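Local atomic coordinates of heavy metal cation tricomponent efflux pump ZneA(CzcA-like) (Cupriavidus metallidurans, PDB entry 4K0J), a protein that exports Zn(II) in exchange for protons, as the membrane pump of a tripartite RND-family heavy-metal efflux system. Residues K381-L386 with F461-F466; M440-T445 with A868-L873; T908-S913 with Q986-T991. One frame throughout, in Å; residues are numbered along the deposited sequence.

Contact 1 of 3, residues K381-L386 with F461-F466; sequences KIPANL and FSPMAF
Within the membrane part of this RND pump, I382, P383 and N385 lie where the chain passes from helix 365-379 into helix 386-389, and they pack on P463 and F466 in the first turn of helix 463-479. P463 sits in that opening turn, where a proline needs no backbone N-H, and its ring is the centre of the contact. The amide of N385 crosses the ring obliquely at its CG and CD atoms, with ND2 3.4 Å from P463 CG and 3.5 Å from P463 CD. Weak hydrogen bonds from the same ND2 to the backbone oxygens of K459 and L460 probably help to fix the amide's rotation.

I382 divides its two branches between two partners. Its CG1 stands beside the backbone N (chi1 -62°) and carries CD1 to the root of the F466 side chain, 3.5 Å from F466 CG, while CG2 rests 4.1 Å from P463 CB. F466 in turn meets the rings of F380 and F451, and strand 384-385 pairs in parallel with strand 36-37, through backbone hydrogen bonds of A384 with P35 and L386 with E37. The two prolines cross at about a right angle, P383 CG lying 4.0 Å from P463 CG.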
loop_
_atom_site.group_PDB
_atom_site.type_symbol
_atom_site.label_atom_id
_atom_site.label_comp_id
_atom_site.label_asym_id
_atom_site.label_seq_id
_atom_site.Cartn_x
_atom_site.Cartn_y
_atom_site.Cartn_z
ATOM N N LYS C 381 4.384 -15.473 12.821
ATOM C CA LYS C 381 5.188 -14.271 13.045
ATOM C C LYS C 381 4.927 -13.619 14.405
ATOM O O LYS C 381 5.144 -12.422 14.584
ATOM C CB LYS C 381 4.988 -13.261 11.909
ATOM C CG LYS C 381 5.259 -13.820 10.523
ATOM C CD LYS C 381 6.645 -14.430 10.442
ATOM C CE LYS C 381 7.017 -14.745 9.008
ATOM N NZ LYS C 381 7.007 -13.512 8.174
ATOM N N ILE C 382 4.467 -14.415 15.363
ATOM C CA ILE C 382 4.196 -13.921 16.708
ATOM C C ILE C 382 5.501 -13.657 17.447
ATOM O O ILE C 382 6.411 -14.487 17.424
ATOM C CB ILE C 382 3.325 -14.922 17.496
ATOM C CG1 ILE C 382 1.977 -15.088 16.801
ATOM C CG2 ILE C 382 3.121 -14.468 18.940
ATOM C CD1 ILE C 382 1.210 -16.290 17.258
ATOM N N PRO C 383 5.604 -12.489 18.097
ATOM C CA PRO C 383 6.835 -12.149 18.817
ATOM C C PRO C 383 7.000 -12.972 20.087
ATOM O O PRO C 383 6.122 -13.760 20.441
ATOM C CB PRO C 383 6.628 -10.677 19.179
ATOM C CG PRO C 383 5.147 -10.529 19.269
ATOM C CD PRO C 383 4.604 -11.410 18.179
ATOM N N ALA C 384 8.129 -12.782 20.762
ATOM C CA ALA C 384 8.383 -13.437 22.033
ATOM C C ALA C 384 8.372 -12.417 23.168
ATOM O O ALA C 384 9.420 -12.055 23.702
ATOM C CB ALA C 384 9.704 -14.174 21.989
ATOM N N ASN C 385 7.179 -11.942 23.516
ATOM C CA ASN C 385 7.000 -11.083 24.678
ATOM C C ASN C 385 7.532 -11.728 25.951
ATOM O O ASN C 385 6.984 -12.713 26.439
ATOM C CB ASN C 385 5.521 -10.749 24.869
ATOM C CG ASN C 385 5.137 -9.420 24.262
ATOM O OD1 ASN C 385 5.932 -8.779 23.572
ATOM N ND2 ASN C 385 3.903 -8.997 24.512
ATOM N N LEU C 386 8.604 -11.167 26.489
ATOM C CA LEU C 386 9.179 -11.678 27.717
ATOM C C LEU C 386 8.263 -11.395 28.900
ATOM O O LEU C 386 8.205 -12.180 29.841
ATOM C CB LEU C 386 10.551 -11.052 27.941
ATOM C CG LEU C 386 11.500 -11.206 26.752
ATOM C CD1 LEU C 386 12.589 -10.149 26.788
ATOM C CD2 LEU C 386 12.106 -12.603 26.721
ATOM N N PHE C 461 -0.925 -8.542 26.521
ATOM C CA PHE C 461 -1.253 -9.941 26.806
ATOM C C PHE C 461 -1.789 -10.704 25.606
ATOM O O PHE C 461 -2.848 -11.319 25.692
ATOM C CB PHE C 461 -2.292 -10.022 27.926
ATOM C CG PHE C 461 -1.731 -9.790 29.292
ATOM C CD1 PHE C 461 -1.588 -8.506 29.789
ATOM C CD2 PHE C 461 -1.344 -10.857 30.081
ATOM C CE1 PHE C 461 -1.067 -8.292 31.048
ATOM C CE2 PHE C 461 -0.824 -10.650 31.341
ATOM C CZ PHE C 461 -0.684 -9.367 31.824
ATOM N N SER C 462 -1.071 -10.669 24.491
ATOM C CA SER C 462 -1.483 -11.422 23.303
ATOM C C SER C 462 -0.556 -12.586 22.942
ATOM O O SER C 462 -1.042 -13.686 22.673
ATOM C CB SER C 462 -1.689 -10.504 22.092
ATOM O OG SER C 462 -1.952 -11.260 20.924
ATOM N N PRO C 463 0.775 -12.356 22.920
ATOM C CA PRO C 463 1.666 -13.486 22.637
ATOM C C PRO C 463 1.510 -14.611 23.646
ATOM O O PRO C 463 1.739 -15.767 23.299
ATOM C CB PRO C 463 3.058 -12.869 22.763
ATOM C CG PRO C 463 2.857 -11.445 22.414
ATOM C CD PRO C 463 1.525 -11.088 22.992
ATOM N N MET C 464 1.127 -14.279 24.875
ATOM C CA MET C 464 0.877 -15.305 25.878
ATOM C C MET C 464 -0.277 -16.208 25.467
ATOM O O MET C 464 -0.204 -17.421 25.623
ATOM C CB MET C 464 0.563 -14.688 27.237
ATOM C CG MET C 464 0.195 -15.725 28.284
ATOM S SD MET C 464 -0.597 -14.999 29.719
ATOM C CE MET C 464 0.636 -13.785 30.179
ATOM N N ALA C 465 -1.345 -15.607 24.952
ATOM C CA ALA C 465 -2.534 -16.356 24.568
ATOM C C ALA C 465 -2.197 -17.379 23.493
ATOM O O ALA C 465 -2.604 -18.541 23.572
ATOM C CB ALA C 465 -3.614 -15.414 24.081
ATOM N N PHE C 466 -1.437 -16.943 22.497
ATOM C CA PHE C 466 -1.043 -17.823 21.409
ATOM C C PHE C 466 -0.057 -18.886 21.871
ATOM O O PHE C 466 -0.245 -20.070 21.604
ATOM C CB PHE C 466 -0.439 -17.018 20.265
ATOM C CG PHE C 466 -1.451 -16.252 19.469
ATOM C CD1 PHE C 466 -2.344 -16.914 18.642
ATOM C CD2 PHE C 466 -1.502 -14.870 19.533
ATOM C CE1 PHE C 466 -3.275 -16.213 17.900
ATOM C CE2 PHE C 466 -2.430 -14.162 18.793
ATOM C CZ PHE C 466 -3.318 -14.835 17.975
#

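Contact 2 of 3, residues M440-T445 with A868-L873; sequences MIVIIT and ALMFVL
L873 and T445 reach toward each other tip to tip between two nearly antiparallel helix segments, 440-445 and 868-873, whose N-to-C directions differ by 171° and whose axes come within 9.8 Å. The tight part of the contact gathers round a single methyl group, L873 CD1. T445 CG2 meets it end on at 3.7 Å, I441 CG2 comes across it at 3.8 Å, and V442 CG2 runs past the leucine in the opposite direction, also 3.8 Å from CD1. The backbone oxygen of I441 lies 3.7 Å from the same methyl group. Two torsions set this up: the leucine side chain leaves beside its own backbone N (chi1 -71°), and T445 has its methyl between backbone N and carbonyl carbon (chi1 -159°), which turns CG2 to L873 and sends OG1 to L869.

On the buried flank the fit is looser: V442 CG1 and M870 CG are 4.5 Å apart, although V442 is also touched by L874, just beyond the segment. The other flank opens to the surface, where little of L869 is buried by the partner helix and its CD1 lies 3.7 Å from T445 OG1; in a membrane protein this side may well face lipid. No charged or ring-bearing side chain takes part in the contact. Such shallow aliphatic packing, one leucine end nested among branched side chains of an antiparallel neighbour, fits two transmembrane helices of the bundle that makes up the membrane domain of RND permeases.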
loop_
_atom_site.group_PDB
_atom_site.type_symbol
_atom_site.label_atom_id
_atom_site.label_comp_id
_atom_site.label_asym_id
_atom_site.label_seq_id
_atom_site.Cartn_x
_atom_site.Cartn_y
_atom_site.Cartn_z
ATOM N N MET C 440 -8.663 -30.446 28.244
ATOM C CA MET C 440 -7.643 -29.577 27.666
ATOM C C MET C 440 -8.198 -28.700 26.541
ATOM O O MET C 440 -7.751 -27.568 26.353
ATOM C CB MET C 440 -6.432 -30.387 27.191
ATOM C CG MET C 440 -5.716 -31.149 28.307
ATOM S SD MET C 440 -4.600 -30.161 29.319
ATOM C CE MET C 440 -3.065 -30.349 28.412
ATOM N N ILE C 441 -9.175 -29.203 25.793
ATOM C CA ILE C 441 -9.829 -28.341 24.813
ATOM C C ILE C 441 -10.676 -27.305 25.549
ATOM O O ILE C 441 -10.979 -26.241 25.013
ATOM C CB ILE C 441 -10.683 -29.121 23.784
ATOM C CG1 ILE C 441 -10.924 -28.265 22.537
ATOM C CG2 ILE C 441 -12.005 -29.567 24.387
ATOM C CD1 ILE C 441 -11.888 -28.880 21.544
ATOM N N VAL C 442 -11.047 -27.621 26.786
ATOM C CA VAL C 442 -11.756 -26.672 27.632
ATOM C C VAL C 442 -10.802 -25.608 28.161
ATOM O O VAL C 442 -11.142 -24.430 28.187
ATOM C CB VAL C 442 -12.505 -27.369 28.794
ATOM C CG1 VAL C 442 -12.742 -26.405 29.943
ATOM C CG2 VAL C 442 -13.830 -27.923 28.302
ATOM N N ILE C 443 -9.601 -26.007 28.568
ATOM C CA ILE C 443 -8.638 -25.012 29.032
ATOM C C ILE C 443 -8.151 -24.152 27.861
ATOM O O ILE C 443 -7.754 -22.998 28.044
ATOM C CB ILE C 443 -7.453 -25.640 29.807
ATOM C CG1 ILE C 443 -6.661 -24.561 30.544
ATOM C CG2 ILE C 443 -6.535 -26.397 28.886
ATOM C CD1 ILE C 443 -5.464 -25.096 31.296
ATOM N N ILE C 444 -8.213 -24.710 26.654
ATOM C CA ILE C 444 -7.878 -23.957 25.447
ATOM C C ILE C 444 -8.996 -22.991 25.053
ATOM O O ILE C 444 -8.735 -21.838 24.714
ATOM C CB ILE C 444 -7.529 -24.891 24.270
ATOM C CG1 ILE C 444 -6.032 -25.196 24.273
ATOM C CG2 ILE C 444 -7.912 -24.263 22.943
ATOM C CD1 ILE C 444 -5.579 -26.067 23.119
ATOM N N THR C 445 -10.240 -23.455 25.113
ATOM C CA THR C 445 -11.377 -22.597 24.803
ATOM C C THR C 445 -11.540 -21.525 25.877
ATOM O O THR C 445 -12.155 -20.488 25.638
ATOM C CB THR C 445 -12.694 -23.392 24.663
ATOM O OG1 THR C 445 -13.633 -22.631 23.896
ATOM C CG2 THR C 445 -13.302 -23.685 26.021
ATOM N N ALA C 868 -20.352 -19.983 27.696
ATOM C CA ALA C 868 -21.233 -20.559 26.690
ATOM C C ALA C 868 -20.595 -21.822 26.121
ATOM O O ALA C 868 -21.123 -22.921 26.290
ATOM C CB ALA C 868 -21.500 -19.559 25.584
ATOM N N LEU C 869 -19.454 -21.658 25.460
ATOM C CA LEU C 869 -18.728 -22.784 24.878
ATOM C C LEU C 869 -18.299 -23.791 25.941
ATOM O O LEU C 869 -18.369 -25.002 25.725
ATOM C CB LEU C 869 -17.502 -22.291 24.107
ATOM C CG LEU C 869 -17.775 -21.367 22.920
ATOM C CD1 LEU C 869 -16.471 -20.933 22.266
ATOM C CD2 LEU C 869 -18.685 -22.053 21.913
ATOM N N MET C 870 -17.853 -23.277 27.086
ATOM C CA MET C 870 -17.402 -24.114 28.194
ATOM C C MET C 870 -18.494 -25.077 28.640
ATOM O O MET C 870 -18.227 -26.244 28.912
ATOM C CB MET C 870 -16.954 -23.246 29.371
ATOM C CG MET C 870 -16.506 -24.027 30.592
ATOM S SD MET C 870 -15.930 -22.949 31.916
ATOM C CE MET C 870 -14.528 -22.160 31.127
ATOM N N PHE C 871 -19.723 -24.580 28.708
ATOM C CA PHE C 871 -20.864 -25.423 29.032
ATOM C C PHE C 871 -21.174 -26.322 27.845
ATOM O O PHE C 871 -21.584 -27.470 28.016
ATOM C CB PHE C 871 -22.081 -24.566 29.377
ATOM C CG PHE C 871 -23.289 -25.359 29.800
ATOM C CD1 PHE C 871 -24.228 -25.769 28.866
ATOM C CD2 PHE C 871 -23.492 -25.678 31.132
ATOM C CE1 PHE C 871 -25.341 -26.490 29.254
ATOM C CE2 PHE C 871 -24.607 -26.396 31.525
ATOM C CZ PHE C 871 -25.529 -26.804 30.585
ATOM N N VAL C 872 -20.970 -25.790 26.643
ATOM C CA VAL C 872 -21.228 -26.537 25.417
ATOM C C VAL C 872 -20.294 -27.736 25.275
ATOM O O VAL C 872 -20.737 -28.842 24.964
ATOM C CB VAL C 872 -21.137 -25.634 24.173
ATOM C CG1 VAL C 872 -20.920 -26.466 22.918
ATOM C CG2 VAL C 872 -22.405 -24.810 24.041
ATOM N N LEU C 873 -19.004 -27.516 25.507
ATOM C CA LEU C 873 -18.045 -28.617 25.520
ATOM C C LEU C 873 -18.383 -29.582 26.650
ATOM O O LEU C 873 -18.339 -30.801 26.479
ATOM C CB LEU C 873 -16.618 -28.091 25.681
ATOM C CG LEU C 873 -16.046 -27.355 24.471
ATOM C CD1 LEU C 873 -14.643 -26.854 24.761
ATOM C CD2 LEU C 873 -16.051 -28.263 23.254
#

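Contact 3 of 3, residues T908-S913 with Q986-T991; sequences TLNVSS and QRPLAT
With its hydroxyl swung away from the backbone N (chi1 -175°), S912 lays OG against helix 986-997, 3.3 Å from P988 CB. The end of L989 packs against the same serine, near its backbone O. S913 turns the other way: chi1 of 58° folds OG back into a 2.7 Å hydrogen bond to N910 O; CB, set by the backbone, lies 3.7 Å from P988 CB.

N910 is the N-cap of helix 911-939. Its OD1 accepts from S913 N at 3.1 Å, the donor tilted 35° from the carbonyl plane. The same oxygen rests 3.3 Å from P988 CG, the two side chains crossing at about a right angle, so the proline ring packs directly on the capping group. S912 OG is likewise bonded, to the backbone oxygen of V985, the residue before Q986.

Small serines and a compact proline ring are consistent with the close approach of the backbones, with CA of S913 and CA of P988 4.4 Å apart. N910 OD1 and S913 OG have hydrogen-bond partners within 908-913, S912 OG has one in V985, and the interface itself is packing of hydrocarbon against polar atoms, several of which are thus already engaged.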
loop_
_atom_site.group_PDB
_atom_site.type_symbol
_atom_site.label_atom_id
_atom_site.label_comp_id
_atom_site.label_asym_id
_atom_site.label_seq_id
_atom_site.Cartn_x
_atom_site.Cartn_y
_atom_site.Cartn_z
ATOM N N THR C 908 -4.418 -4.955 43.665
ATOM C CA THR C 908 -5.709 -4.540 43.132
ATOM C C THR C 908 -6.238 -5.565 42.133
ATOM O O THR C 908 -5.837 -6.727 42.158
ATOM C CB THR C 908 -5.610 -3.174 42.442
ATOM O OG1 THR C 908 -4.672 -3.253 41.360
ATOM C CG2 THR C 908 -5.148 -2.118 43.429
ATOM N N LEU C 909 -7.134 -5.128 41.253
ATOM C CA LEU C 909 -7.714 -6.015 40.248
ATOM C C LEU C 909 -7.484 -5.483 38.837
ATOM O O LEU C 909 -8.369 -4.867 38.241
ATOM C CB LEU C 909 -9.211 -6.197 40.492
ATOM C CG LEU C 909 -9.838 -7.358 39.727
ATOM C CD1 LEU C 909 -9.194 -8.655 40.176
ATOM C CD2 LEU C 909 -11.339 -7.402 39.942
ATOM N N ASN C 910 -6.292 -5.731 38.308
ATOM C CA ASN C 910 -5.906 -5.232 36.992
ATOM C C ASN C 910 -6.201 -6.236 35.888
ATOM O O ASN C 910 -6.551 -7.383 36.166
ATOM C CB ASN C 910 -4.423 -4.880 36.993
ATOM C CG ASN C 910 -3.616 -5.789 37.898
ATOM O OD1 ASN C 910 -3.182 -6.865 37.490
ATOM N ND2 ASN C 910 -3.423 -5.364 39.142
ATOM N N VAL C 911 -6.055 -5.806 34.638
ATOM C CA VAL C 911 -6.297 -6.683 33.494
ATOM C C VAL C 911 -5.373 -7.902 33.537
ATOM O O VAL C 911 -5.734 -8.990 33.083
ATOM C CB VAL C 911 -6.152 -5.924 32.147
ATOM C CG1 VAL C 911 -4.718 -5.480 31.916
ATOM C CG2 VAL C 911 -6.637 -6.784 30.992
ATOM N N SER C 912 -4.191 -7.715 34.117
ATOM C CA SER C 912 -3.219 -8.785 34.288
ATOM C C SER C 912 -3.770 -9.889 35.182
ATOM O O SER C 912 -3.780 -11.060 34.806
ATOM C CB SER C 912 -1.935 -8.220 34.889
ATOM O OG SER C 912 -0.927 -9.207 34.969
ATOM N N SER C 913 -4.235 -9.504 36.367
ATOM C CA SER C 913 -4.834 -10.450 37.301
ATOM C C SER C 913 -6.135 -11.032 36.757
ATOM O O SER C 913 -6.502 -12.159 37.088
ATOM C CB SER C 913 -5.083 -9.783 38.650
ATOM O OG SER C 913 -5.922 -8.653 38.500
ATOM N N GLN C 986 3.527 -10.067 35.817
ATOM C CA GLN C 986 3.352 -11.503 35.973
ATOM C C GLN C 986 2.778 -11.817 37.347
ATOM O O GLN C 986 1.947 -12.710 37.499
ATOM C CB GLN C 986 4.700 -12.198 35.819
ATOM C CG GLN C 986 5.573 -11.594 34.740
ATOM C CD GLN C 986 7.032 -11.952 34.915
ATOM O OE1 GLN C 986 7.427 -12.531 35.930
ATOM N NE2 GLN C 986 7.845 -11.608 33.925
ATOM N N ARG C 987 3.238 -11.073 38.348
ATOM C CA ARG C 987 2.783 -11.252 39.722
ATOM C C ARG C 987 1.265 -11.223 39.934
ATOM O O ARG C 987 0.772 -11.883 40.838
ATOM C CB ARG C 987 3.461 -10.248 40.651
ATOM C CG ARG C 987 4.960 -10.416 40.735
ATOM C CD ARG C 987 5.533 -9.571 41.851
ATOM N NE ARG C 987 5.118 -8.176 41.745
ATOM C CZ ARG C 987 5.745 -7.264 41.011
ATOM N NH1 ARG C 987 6.818 -7.599 40.311
ATOM N NH2 ARG C 987 5.297 -6.019 40.972
ATOM N N PRO C 988 0.520 -10.436 39.133
ATOM C CA PRO C 988 -0.936 -10.561 39.248
ATOM C C PRO C 988 -1.462 -11.955 38.911
ATOM O O PRO C 988 -2.180 -12.533 39.730
ATOM C CB PRO C 988 -1.445 -9.544 38.227
ATOM C CG PRO C 988 -0.416 -8.495 38.232
ATOM C CD PRO C 988 0.895 -9.213 38.400
ATOM N N LEU C 989 -1.119 -12.479 37.737
ATOM C CA LEU C 989 -1.564 -13.816 37.344
ATOM C C LEU C 989 -1.028 -14.860 38.319
ATOM O O LEU C 989 -1.739 -15.790 38.704
ATOM C CB LEU C 989 -1.120 -14.163 35.920
ATOM C CG LEU C 989 -1.406 -13.155 34.805
ATOM C CD1 LEU C 989 -0.174 -12.324 34.532
ATOM C CD2 LEU C 989 -1.867 -13.845 33.534
ATOM N N ALA C 990 0.230 -14.685 38.715
ATOM C CA ALA C 990 0.880 -15.573 39.668
ATOM C C ALA C 990 0.091 -15.645 40.970
ATOM O O ALA C 990 -0.221 -16.723 41.465
ATOM C CB ALA C 990 2.297 -15.099 39.940
ATOM N N THR C 991 -0.238 -14.480 41.510
ATOM C CA THR C 991 -0.978 -14.383 42.758
ATOM C C THR C 991 -2.364 -15.005 42.627
ATOM O O THR C 991 -2.755 -15.840 43.443
ATOM C CB THR C 991 -1.121 -12.919 43.190
ATOM O OG1 THR C 991 0.163 -12.283 43.148
ATOM C CG2 THR C 991 -1.683 -12.827 44.593
#

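In the fold
Contacts 1 and 3 are buried neighbours, their centres about 17 Å apart, and they join directly: the F461 ring packs on S912 and L989, and M464 lies near L989. Contact 2 stands apart, about 22 Å and 23 Å from the others between centres, and is only partly buried. It is nevertheless tied to contact 1 through helix 463-479, since M440, I443 and I444 touch L472 farther along it. The chemistry follows position. Contacts 1 and 3 lie at helix starts, where prolines meet an asparagine and, in contact 3, serines, whereas contact 2 joins helix bodies with aliphatic side chains and a threonine methyl.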